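Local coordinates for BDI_3064 protein (Parabacteroides distasonis ATCC 8503, PDB 5Z06) that hydrolyses linear beta-1,2-glucan and beta-1,2-glucooligosaccharides as an exo-type enzyme, releasing sophorose from the non-reducing end of the substrate, at residues P103-R108 with L118-Y123. Sequence-based numbering, arbitrary orientation.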
loop_
_atom_site.group_PDB
_atom_site.type_symbol
_atom_site.label_atom_id
_atom_site.label_comp_id
_atom_site.label_asym_id
_atom_site.label_seq_id
_atom_site.Cartn_x
_atom_site.Cartn_y
_atom_site.Cartn_z
ATOM N N PRO A 103 20.282 -27.548 -10.630
ATOM C CA PRO A 103 20.759 -27.073 -9.341
ATOM C C PRO A 103 20.400 -27.974 -8.162
ATOM O O PRO A 103 19.475 -28.773 -8.230
ATOM C CB PRO A 103 20.086 -25.703 -9.205
ATOM C CG PRO A 103 19.648 -25.336 -10.580
ATOM C CD PRO A 103 19.290 -26.624 -11.209
ATOM N N ASN A 104 21.184 -27.863 -7.107
ATOM C CA ASN A 104 20.752 -28.305 -5.805
ATOM C C ASN A 104 19.922 -27.180 -5.195
ATOM O O ASN A 104 20.123 -26.000 -5.488
ATOM C CB ASN A 104 21.934 -28.644 -4.896
ATOM C CG ASN A 104 22.750 -29.834 -5.401
ATOM O OD1 ASN A 104 22.273 -30.656 -6.189
ATOM N ND2 ASN A 104 23.991 -29.914 -4.954
ATOM N N ILE A 105 18.988 -27.574 -4.344
ATOM C CA ILE A 105 17.984 -26.680 -3.841
ATOM C C ILE A 105 17.794 -26.934 -2.364
ATOM O O ILE A 105 17.788 -28.074 -1.924
ATOM C CB ILE A 105 16.652 -26.802 -4.620
ATOM C CG1 ILE A 105 15.584 -25.903 -4.004
ATOM C CG2 ILE A 105 16.156 -28.236 -4.682
ATOM C CD1 ILE A 105 14.433 -25.656 -4.960
ATOM N N ALA A 106 17.617 -25.841 -1.638
ATOM C CA ALA A 106 17.524 -25.813 -0.206
ATOM C C ALA A 106 16.629 -24.650 0.169
ATOM O O ALA A 106 16.152 -23.893 -0.692
ATOM C CB ALA A 106 18.893 -25.638 0.417
ATOM N N ILE A 107 16.358 -24.531 1.456
ATOM C CA ILE A 107 15.599 -23.400 1.953
ATOM C C ILE A 107 16.512 -22.707 2.935
ATOM O O ILE A 107 17.121 -23.363 3.775
ATOM C CB ILE A 107 14.243 -23.839 2.532
ATOM C CG1 ILE A 107 13.340 -24.250 1.362
ATOM C CG2 ILE A 107 13.601 -22.705 3.333
ATOM C CD1 ILE A 107 12.031 -24.921 1.727
ATOM N N ARG A 108 16.655 -21.397 2.770
ATOM C CA ARG A 108 17.418 -20.605 3.686
ATOM C C ARG A 108 16.472 -20.108 4.754
ATOM O O ARG A 108 15.419 -19.550 4.427
ATOM C CB ARG A 108 18.085 -19.412 3.008
ATOM C CG ARG A 108 19.000 -18.660 3.974
ATOM C CD ARG A 108 19.755 -17.474 3.391
ATOM N NE ARG A 108 18.882 -16.505 2.748
ATOM C CZ ARG A 108 18.045 -15.660 3.358
ATOM N NH1 ARG A 108 17.878 -15.646 4.680
ATOM N NH2 ARG A 108 17.329 -14.834 2.619
ATOM N N LEU A 118 18.820 -30.590 -1.790
ATOM C CA LEU A 118 18.321 -31.709 -2.534
ATOM C C LEU A 118 18.677 -31.474 -3.982
ATOM O O LEU A 118 18.734 -30.333 -4.415
ATOM C CB LEU A 118 16.811 -31.788 -2.388
ATOM C CG LEU A 118 16.304 -31.939 -0.956
ATOM C CD1 LEU A 118 14.801 -31.727 -0.947
ATOM C CD2 LEU A 118 16.688 -33.311 -0.400
ATOM N N ASN A 119 18.911 -32.558 -4.720
ATOM C CA ASN A 119 19.162 -32.491 -6.142
ATOM C C ASN A 119 17.814 -32.268 -6.782
ATOM O O ASN A 119 16.868 -33.012 -6.535
ATOM C CB ASN A 119 19.768 -33.797 -6.687
ATOM C CG ASN A 119 21.020 -34.229 -5.945
ATOM O OD1 ASN A 119 21.103 -35.355 -5.455
ATOM N ND2 ASN A 119 21.989 -33.345 -5.852
ATOM N N LEU A 120 17.729 -31.249 -7.623
ATOM C CA LEU A 120 16.470 -30.898 -8.248
ATOM C C LEU A 120 15.997 -31.942 -9.257
ATOM O O LEU A 120 14.791 -32.042 -9.520
ATOM C CB LEU A 120 16.566 -29.504 -8.890
ATOM C CG LEU A 120 15.295 -28.866 -9.464
ATOM C CD1 LEU A 120 14.157 -28.851 -8.456
ATOM C CD2 LEU A 120 15.589 -27.452 -9.943
ATOM N N ARG A 121 16.946 -32.716 -9.800
ATOM C CA ARG A 121 16.672 -33.838 -10.720
ATOM C C ARG A 121 15.703 -34.878 -10.150
ATOM O O ARG A 121 14.908 -35.473 -10.889
ATOM C CB ARG A 121 17.980 -34.548 -11.109
ATOM C CG ARG A 121 18.602 -35.430 -10.016
ATOM C CD ARG A 121 19.851 -36.159 -10.481
ATOM N NE ARG A 121 19.577 -36.931 -11.692
ATOM C CZ ARG A 121 20.472 -37.667 -12.345
ATOM N NH1 ARG A 121 21.724 -37.782 -11.906
ATOM N NH2 ARG A 121 20.097 -38.310 -13.445
ATOM N N ASN A 122 15.776 -35.078 -8.835
ATOM C CA ASN A 122 14.928 -36.044 -8.135
ATOM C C ASN A 122 13.450 -35.719 -8.111
ATOM O O ASN A 122 12.664 -36.577 -7.728
ATOM C CB ASN A 122 15.410 -36.204 -6.699
ATOM C CG ASN A 122 16.801 -36.747 -6.633
ATOM O OD1 ASN A 122 17.241 -37.413 -7.546
ATOM N ND2 ASN A 122 17.504 -36.447 -5.574
ATOM N N TYR A 123 13.080 -34.490 -8.482
ATOM C CA TYR A 123 11.684 -34.045 -8.506
ATOM C C TYR A 123 11.223 -33.604 -9.876
ATOM O O TYR A 123 10.164 -32.983 -10.011
ATOM C CB TYR A 123 11.514 -32.901 -7.526
ATOM C CG TYR A 123 12.029 -33.264 -6.186
ATOM C CD1 TYR A 123 11.263 -34.030 -5.327
ATOM C CD2 TYR A 123 13.310 -32.924 -5.802
ATOM C CE1 TYR A 123 11.744 -34.406 -4.087
ATOM C CE2 TYR A 123 13.806 -33.290 -4.563
ATOM C CZ TYR A 123 13.015 -34.033 -3.716
ATOM O OH TYR A 123 13.493 -34.388 -2.491
#
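Ile105 meets both leucines of 118-123 through one methyl: its CG2 lies 4.3 Å from CB of Leu118 and equally far from CD1 of Leu120. CG1 is anti to the backbone N (chi1 176°), which turns CG2 to the side where the leucines lie. Leu120 also runs alongside Pro103, the two pointing the same way, with its CD2 at 4.0 Å from the proline CD. Beside this apolar cluster the backbones pair antiparallel. Ile105 and Leu118 form a hydrogen-bonded pair, Leu118 N to Ile105 O at 2.7 Å being nearly straight (170° at the hydrogen) and Ile105 N to Leu118 O closing the ring. The same Leu118 O takes a CA-H...O contact from Asn104 CA (3.2 Å). Leu120 N then reaches Pro103 O at 3.1 Å, extending the backbone pairing to where 118-123 bends into the 3-10 turn 120-122.

On the other face of the sheet, at the polar edge, Asn104 and Asn119 face each other as a non-hydrogen-bonded pair of the backbone register, and it is their side chains, lying side by side, that bond: Asn119 ND2 donates to Asn104 OD1 at 2.7 Å, and the amide planes are 53° apart, with the donor above the carbonyl plane of Asn104. A leucine in place of Asn104 would probably cost the Asn119 amide this acceptor and leave it freer to turn.

The pairing forms a beta hairpin at one border of a five-stranded antiparallel sheet, 118-119 outermost and strand 155-161 beyond 104-109. Ile105 touches both Met89 of strand 86-93 and Ile137 of strand 132-138, two paired strands of a second antiparallel sheet; Leu118 touches Ile137 and Leu120 touches Met89.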